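PDB 5YLN: alcohol dehydrogenase, zinc-containing from Streptococcus pneumoniae serotype 2, which probably oxidises alcohols with NAD+ as a zinc-dependent dehydrogenase. Local coordinates for residues Leu204-Leu209 and Thr218-Ser223; Lys228-Ile233 and Phe255-Lys260; Gly167-Gly172 and Tyr194-Leu199. All coordinates share one frame; numbering follows the deposited sequence.

In the fold
All three contacts belong to the parallel-sheet, Rossmann-type half of the chain and lie away from the annotated zinc sites. Contact 2 is the buried one, two helices joined by apolar carbon. Contact 1 is partly buried and mixes leucine packing with a salt bridge and a weak hydrogen bond from an asparagine amide, while contact 3 is a surface contact between loops, held largely by backbone atoms. Contacts 1 and 2 meet where Val221 of strand 219-222 packs on Ala229 of helix 226-236. Contacts 1 and 3 reach neighbouring strands of one sheet, Leu199 pairing with Thr218 and His219. Contacts 2 and 3 do not touch, their nearest atoms about 7 Å apart.

Contact 1: Leu204-Leu209 and Thr218-Ser223; sequences LDDNRL and THKVNS
Leu209 lies against Lys220 and Val221 where the first turn of helix 206-214 lies against strand 219-222, inside the beta-alpha-beta unit 198-203, 206-214, 219-222 of the Rossmann-type sheet. Leu209 CB rests 4.0 Å from Lys220 CB, the two side chains crossing at a slant, and Leu209 CD1 reaches over the strand backbone to 3.6 Å from Val221 O. Leu209 also touches Met201 and Asp203 of strand 198-203.

The charged part runs past this leucine. Lys220 starts with CG wedged between its backbone N and carbonyl carbon (chi1 63°), then stays extended, which carries NZ to 3.1 Å from Asp206 OD1. That salt bridge uses the syn lone pair of OD1; Glu210 gives the same ammonium a second carboxylate, so two acids of the helix probably share in balancing its charge.

At the strand's end the contact turns to an amide and a hydroxyl. Asn222 ND2 makes a weak, bent bond to Leu204 O, 3.0 Å long with 134° at the hydrogen, while its OD1 is paired with Ser224 OG. Beside it, Leu204 CD2 comes within 3.2 Å of Ser223 OG.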
# COMPACT_ATOMS: atom_id res chain seq x y z
N LEU A 204 23.10 11.00 2.85
CA LEU A 204 24.49 11.12 2.42
C LEU A 204 25.27 12.13 3.25
O LEU A 204 26.45 11.92 3.54
CB LEU A 204 24.56 11.53 0.94
CG LEU A 204 23.67 10.77 -0.05
CD1 LEU A 204 23.51 11.55 -1.35
CD2 LEU A 204 24.22 9.37 -0.34
N ASP A 205 24.61 13.21 3.66
CA ASP A 205 25.23 14.34 4.35
C ASP A 205 25.31 14.06 5.85
O ASP A 205 24.28 13.89 6.52
CB ASP A 205 24.40 15.59 4.07
CG ASP A 205 24.91 16.83 4.78
OD1 ASP A 205 25.66 16.73 5.77
OD2 ASP A 205 24.52 17.94 4.34
N ASP A 206 26.54 14.08 6.39
CA ASP A 206 26.70 13.82 7.82
C ASP A 206 26.18 14.97 8.68
O ASP A 206 25.77 14.74 9.83
CB ASP A 206 28.16 13.53 8.15
CG ASP A 206 28.33 13.14 9.60
OD1 ASP A 206 27.81 12.07 9.99
OD2 ASP A 206 28.98 13.90 10.35
N ASN A 207 26.20 16.20 8.17
CA ASN A 207 25.65 17.33 8.93
C ASN A 207 24.16 17.14 9.17
O ASN A 207 23.67 17.34 10.28
CB ASN A 207 25.91 18.64 8.19
CG ASN A 207 27.38 19.06 8.24
OD1 ASN A 207 28.16 18.53 9.03
ND2 ASN A 207 27.76 20.03 7.39
N ARG A 208 23.43 16.74 8.13
CA ARG A 208 22.00 16.49 8.29
C ARG A 208 21.74 15.30 9.21
O ARG A 208 20.80 15.33 10.03
CB ARG A 208 21.36 16.31 6.91
CG ARG A 208 21.46 17.57 6.01
CD ARG A 208 20.40 17.57 4.90
NE ARG A 208 20.65 16.49 3.93
CZ ARG A 208 21.46 16.60 2.88
NH1 ARG A 208 22.12 17.74 2.64
NH2 ARG A 208 21.63 15.56 2.05
N LEU A 209 22.55 14.24 9.11
CA LEU A 209 22.40 13.10 10.02
C LEU A 209 22.65 13.50 11.47
O LEU A 209 21.93 13.06 12.37
CB LEU A 209 23.31 11.94 9.60
CG LEU A 209 22.94 11.14 8.34
CD1 LEU A 209 24.00 10.09 8.01
CD2 LEU A 209 21.57 10.50 8.46
N THR A 218 17.41 7.62 16.71
CA THR A 218 18.18 6.72 17.56
C THR A 218 19.47 6.26 16.89
O THR A 218 20.45 6.01 17.60
CB THR A 218 17.34 5.50 17.96
OG1 THR A 218 17.07 4.67 16.82
CG2 THR A 218 15.99 5.97 18.57
N HIS A 219 19.50 6.16 15.56
CA HIS A 219 20.70 5.80 14.80
C HIS A 219 20.77 6.60 13.51
O HIS A 219 19.75 7.01 12.95
CB HIS A 219 20.75 4.33 14.39
CG HIS A 219 20.45 3.37 15.50
ND1 HIS A 219 19.21 3.31 16.11
CD2 HIS A 219 21.22 2.44 16.11
CE1 HIS A 219 19.24 2.39 17.06
NE2 HIS A 219 20.45 1.84 17.07
N LYS A 220 21.99 6.77 13.03
CA LYS A 220 22.22 7.33 11.71
C LYS A 220 22.92 6.30 10.84
O LYS A 220 23.73 5.50 11.33
CB LYS A 220 23.07 8.61 11.76
CG LYS A 220 24.49 8.41 12.30
CD LYS A 220 25.28 9.72 12.28
CE LYS A 220 26.64 9.55 12.94
NZ LYS A 220 27.44 10.81 12.83
N VAL A 221 22.60 6.32 9.56
CA VAL A 221 23.27 5.46 8.59
C VAL A 221 23.58 6.32 7.38
O VAL A 221 22.68 6.95 6.83
CB VAL A 221 22.39 4.26 8.18
CG1 VAL A 221 23.07 3.47 7.06
CG2 VAL A 221 22.10 3.37 9.39
N ASN A 222 24.85 6.37 6.99
CA ASN A 222 25.25 7.14 5.82
C ASN A 222 25.09 6.25 4.59
O ASN A 222 25.62 5.13 4.55
CB ASN A 222 26.69 7.64 5.96
CG ASN A 222 27.01 8.77 4.99
OD1 ASN A 222 26.80 8.65 3.79
ND2 ASN A 222 27.48 9.89 5.51
N SER A 223 24.35 6.73 3.60
CA SER A 223 24.02 5.92 2.43
C SER A 223 25.06 6.04 1.32
O SER A 223 24.77 5.66 0.18
CB SER A 223 22.64 6.31 1.91
OG SER A 223 22.54 7.71 1.75

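Contact 2: Lys228-Ile233 and Phe255-Lys260; sequences KAIKEI and FDFCQK
Phe257 pushes its ring out from helix 252-261 into the side of helix 226-236, where Ala229, Ile230 and Ile233 receive it. Having CG anti to the backbone N (chi1 -167°) carries the ring across to Ala229 and Ile233, one turn apart, and to Ile230 beside them. Two of them come at its edge, near the ring plane: Ala229 CB is 3.8 Å from Phe257 CZ, and Ile233 CD1 is 3.6 Å from Phe257 CE2. Ile230 approaches obliquely, its CG1 3.6 Å from Phe257 CE1, the two side chains running alongside in opposing senses.

Both helices pack against the parallel sheet of the Rossmann-type domain, and their short segments run at 35° to each other with axes 10.8 Å apart at the nearest. Phe257 also touches Ile178 of strand 174-178, whereas Ala229 and Ile233 rest on Val221 of strand 219-222, so the ring lies between the two helices, next to the sheet.

Ile230 is the second large contributor. Its CD1 lies 3.8 Å from Lys260 CD, on the aliphatic part of an exposed lysine. The chain then bends at chi4 (36°), and Lys260 turns back to its own helix, where it forms a salt bridge with Asp256, Lys260 NZ 3.1 Å from Asp256 OD1.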
# COMPACT_ATOMS: atom_id res chain seq x y z
N LYS A 228 26.66 -1.19 2.04
CA LYS A 228 27.05 -1.19 3.44
C LYS A 228 25.93 -0.64 4.32
O LYS A 228 25.75 -1.08 5.46
CB LYS A 228 28.34 -0.39 3.60
CG LYS A 228 28.81 -0.18 5.02
CD LYS A 228 30.00 0.78 5.01
CE LYS A 228 30.19 1.42 6.37
NZ LYS A 228 29.00 2.24 6.81
N ALA A 229 25.16 0.33 3.81
CA ALA A 229 24.03 0.88 4.55
C ALA A 229 22.93 -0.15 4.72
O ALA A 229 22.35 -0.29 5.80
CB ALA A 229 23.49 2.13 3.85
N ILE A 230 22.60 -0.85 3.62
CA ILE A 230 21.58 -1.90 3.64
C ILE A 230 21.96 -2.98 4.64
O ILE A 230 21.16 -3.38 5.49
CB ILE A 230 21.38 -2.46 2.22
CG1 ILE A 230 20.77 -1.38 1.32
CG2 ILE A 230 20.48 -3.69 2.24
CD1 ILE A 230 20.89 -1.65 -0.19
N LYS A 231 23.22 -3.45 4.58
CA LYS A 231 23.72 -4.39 5.58
C LYS A 231 23.50 -3.85 6.99
O LYS A 231 22.94 -4.53 7.85
CB LYS A 231 25.21 -4.65 5.38
CG LYS A 231 25.53 -5.67 4.30
CD LYS A 231 26.96 -6.20 4.50
CE LYS A 231 27.74 -6.29 3.19
NZ LYS A 231 27.02 -7.11 2.18
N GLU A 232 23.93 -2.61 7.22
CA GLU A 232 23.86 -2.02 8.55
C GLU A 232 22.42 -1.95 9.04
O GLU A 232 22.14 -2.18 10.22
CB GLU A 232 24.50 -0.64 8.52
CG GLU A 232 24.42 0.10 9.84
CD GLU A 232 25.34 1.30 9.89
OE1 GLU A 232 26.07 1.53 8.89
OE2 GLU A 232 25.31 2.01 10.93
N ILE A 233 21.48 -1.64 8.15
CA ILE A 233 20.10 -1.55 8.58
C ILE A 233 19.55 -2.94 8.90
O ILE A 233 18.79 -3.12 9.86
CB ILE A 233 19.26 -0.81 7.53
CG1 ILE A 233 19.64 0.68 7.54
CG2 ILE A 233 17.76 -1.00 7.79
CD1 ILE A 233 19.13 1.46 6.35
N PHE A 255 13.65 5.57 -3.52
CA PHE A 255 12.60 4.56 -3.56
C PHE A 255 13.21 3.18 -3.63
O PHE A 255 12.73 2.25 -2.97
CB PHE A 255 11.65 4.76 -4.74
CG PHE A 255 10.60 3.68 -4.85
CD1 PHE A 255 9.42 3.75 -4.09
CD2 PHE A 255 10.80 2.56 -5.66
CE1 PHE A 255 8.47 2.75 -4.16
CE2 PHE A 255 9.84 1.56 -5.74
CZ PHE A 255 8.68 1.66 -4.98
N ASP A 256 14.29 3.03 -4.40
CA ASP A 256 14.91 1.72 -4.53
C ASP A 256 15.52 1.26 -3.21
O ASP A 256 15.41 0.08 -2.84
CB ASP A 256 15.98 1.76 -5.62
CG ASP A 256 16.63 0.42 -5.82
OD1 ASP A 256 15.90 -0.55 -6.11
OD2 ASP A 256 17.86 0.33 -5.65
N PHE A 257 16.18 2.17 -2.49
CA PHE A 257 16.72 1.86 -1.17
C PHE A 257 15.62 1.36 -0.23
O PHE A 257 15.77 0.34 0.45
CB PHE A 257 17.40 3.10 -0.59
CG PHE A 257 18.26 2.84 0.61
CD1 PHE A 257 19.60 2.48 0.46
CD2 PHE A 257 17.75 2.98 1.88
CE1 PHE A 257 20.39 2.24 1.58
CE2 PHE A 257 18.53 2.75 2.99
CZ PHE A 257 19.85 2.38 2.85
N CYS A 258 14.50 2.09 -0.18
CA CYS A 258 13.39 1.72 0.69
C CYS A 258 12.92 0.30 0.43
O CYS A 258 12.61 -0.44 1.37
CB CYS A 258 12.23 2.70 0.49
SG CYS A 258 12.46 4.24 1.35
N GLN A 259 12.85 -0.10 -0.84
CA GLN A 259 12.29 -1.41 -1.13
C GLN A 259 13.29 -2.52 -0.81
O GLN A 259 12.88 -3.67 -0.66
CB GLN A 259 11.77 -1.49 -2.57
CG GLN A 259 12.81 -1.57 -3.64
CD GLN A 259 12.19 -1.70 -5.04
OE1 GLN A 259 11.01 -2.08 -5.18
NE2 GLN A 259 12.98 -1.39 -6.07
N LYS A 260 14.56 -2.18 -0.64
CA LYS A 260 15.56 -3.16 -0.25
C LYS A 260 15.64 -3.40 1.26
O LYS A 260 16.20 -4.41 1.69
CB LYS A 260 16.93 -2.73 -0.79
CG LYS A 260 16.99 -2.82 -2.32
CD LYS A 260 18.42 -2.96 -2.80
CE LYS A 260 18.50 -3.56 -4.21
NZ LYS A 260 17.38 -3.10 -5.07

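Contact 3: Gly167-Gly172 and Tyr194-Leu199; sequences GKVEPG and YSPAKL
Val169 and Tyr194 meet where the loop after helix 157-165 passes the turn leading into strand 198-203. Tyr194 has CG anti to its carbonyl carbon (chi1 -70°), which lays the ring across the loop backbone: Val169 O sits over one ring face, 3.6 Å from Tyr194 CG. The phenol OH hydrogen-bonds Tyr160 OH, and the side chain also touches Val164 and Leu165 of helix 157-165.

Val169 sends CG1 opposite its backbone N (chi1 -180°), and this branch does the packing, 3.7 Å from Tyr194 CB and 4.2 Å from Pro196 CB. Further along, the pyrrolidine of Pro171 sits beside the turn's carbonyls, with Pro171 CG 3.5 Å from Tyr194 O; its CA makes CH...O contacts with Tyr194 O at 3.1 Å and Ser195 O at 3.4 Å. Ala197 CB closes the far end, 3.4 Å from Gly172 O.

Both segments feed adjacent strands of the Rossmann-type sheet, 174-178 and 198-203. The one hydrogen bond between the two segments is Gly172 N to Ser195 O, 3.1 Å and nearly straight at 167°, although the donor is tilted from the carbonyl plane. As Pro171 and Pro196 have no N-H to give, the loops meet through this bond, CH...O contacts and Val169 packing.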
# COMPACT_ATOMS: atom_id res chain seq x y z
N GLY A 167 2.41 4.98 7.10
CA GLY A 167 3.42 3.98 7.39
C GLY A 167 3.08 3.06 8.52
O GLY A 167 3.74 2.03 8.68
N LYS A 168 2.06 3.40 9.31
CA LYS A 168 1.61 2.58 10.44
C LYS A 168 2.72 2.42 11.47
O LYS A 168 3.01 1.32 11.94
CB LYS A 168 1.09 1.23 9.94
CG LYS A 168 -0.08 1.34 8.97
CD LYS A 168 -0.79 0.01 8.70
CE LYS A 168 0.15 -1.00 8.06
NZ LYS A 168 -0.44 -2.37 7.82
N VAL A 169 3.36 3.55 11.83
CA VAL A 169 4.27 3.57 12.97
C VAL A 169 3.51 3.26 14.26
O VAL A 169 2.46 3.84 14.54
CB VAL A 169 4.94 4.94 13.13
CG1 VAL A 169 5.90 4.91 14.33
CG2 VAL A 169 5.65 5.37 11.87
N GLU A 170 4.10 2.40 15.10
CA GLU A 170 3.51 1.91 16.33
C GLU A 170 4.62 1.72 17.36
O GLU A 170 5.79 1.55 16.99
CB GLU A 170 2.78 0.58 16.10
CG GLU A 170 3.75 -0.53 15.74
CD GLU A 170 3.08 -1.88 15.58
OE1 GLU A 170 1.85 -1.97 15.79
OE2 GLU A 170 3.80 -2.86 15.25
N PRO A 171 4.28 1.70 18.65
CA PRO A 171 5.33 1.57 19.67
C PRO A 171 6.14 0.30 19.49
O PRO A 171 5.61 -0.78 19.19
CB PRO A 171 4.55 1.56 21.00
CG PRO A 171 3.30 2.28 20.67
CD PRO A 171 2.95 1.87 19.26
N GLY A 172 7.44 0.44 19.67
CA GLY A 172 8.34 -0.69 19.54
C GLY A 172 8.67 -1.13 18.13
O GLY A 172 9.44 -2.08 17.97
N TYR A 194 4.67 8.06 18.49
CA TYR A 194 4.34 6.65 18.61
C TYR A 194 5.46 5.79 19.18
O TYR A 194 5.38 4.57 19.10
CB TYR A 194 3.90 6.09 17.25
CG TYR A 194 2.56 6.64 16.82
CD1 TYR A 194 1.40 6.12 17.35
CD2 TYR A 194 2.46 7.69 15.94
CE1 TYR A 194 0.18 6.61 16.99
CE2 TYR A 194 1.23 8.20 15.57
CZ TYR A 194 0.09 7.65 16.10
OH TYR A 194 -1.15 8.13 15.75
N SER A 195 6.50 6.40 19.73
CA SER A 195 7.57 5.69 20.43
C SER A 195 8.09 4.44 19.71
O SER A 195 8.15 3.36 20.30
CB SER A 195 7.12 5.32 21.84
OG SER A 195 6.67 6.50 22.52
N PRO A 196 8.49 4.55 18.44
CA PRO A 196 9.13 3.40 17.80
C PRO A 196 10.42 3.05 18.52
O PRO A 196 11.10 3.91 19.10
CB PRO A 196 9.41 3.90 16.37
CG PRO A 196 9.57 5.37 16.52
CD PRO A 196 8.59 5.76 17.62
N ALA A 197 10.77 1.75 18.50
CA ALA A 197 12.02 1.30 19.12
C ALA A 197 13.24 1.90 18.42
O ALA A 197 14.22 2.29 19.08
CB ALA A 197 12.10 -0.22 19.09
N LYS A 198 13.20 1.99 17.10
CA LYS A 198 14.33 2.43 16.29
C LYS A 198 13.85 3.45 15.27
O LYS A 198 12.87 3.23 14.56
CB LYS A 198 15.01 1.26 15.57
CG LYS A 198 15.79 0.36 16.50
CD LYS A 198 16.63 -0.65 15.75
CE LYS A 198 17.60 -1.33 16.70
NZ LYS A 198 16.90 -2.12 17.75
N LEU A 199 14.55 4.58 15.24
CA LEU A 199 14.34 5.65 14.28
C LEU A 199 15.68 5.86 13.60
O LEU A 199 16.56 6.54 14.14
CB LEU A 199 13.86 6.92 14.95
CG LEU A 199 12.37 7.12 15.09
CD1 LEU A 199 12.11 8.31 16.01
CD2 LEU A 199 11.79 7.36 13.74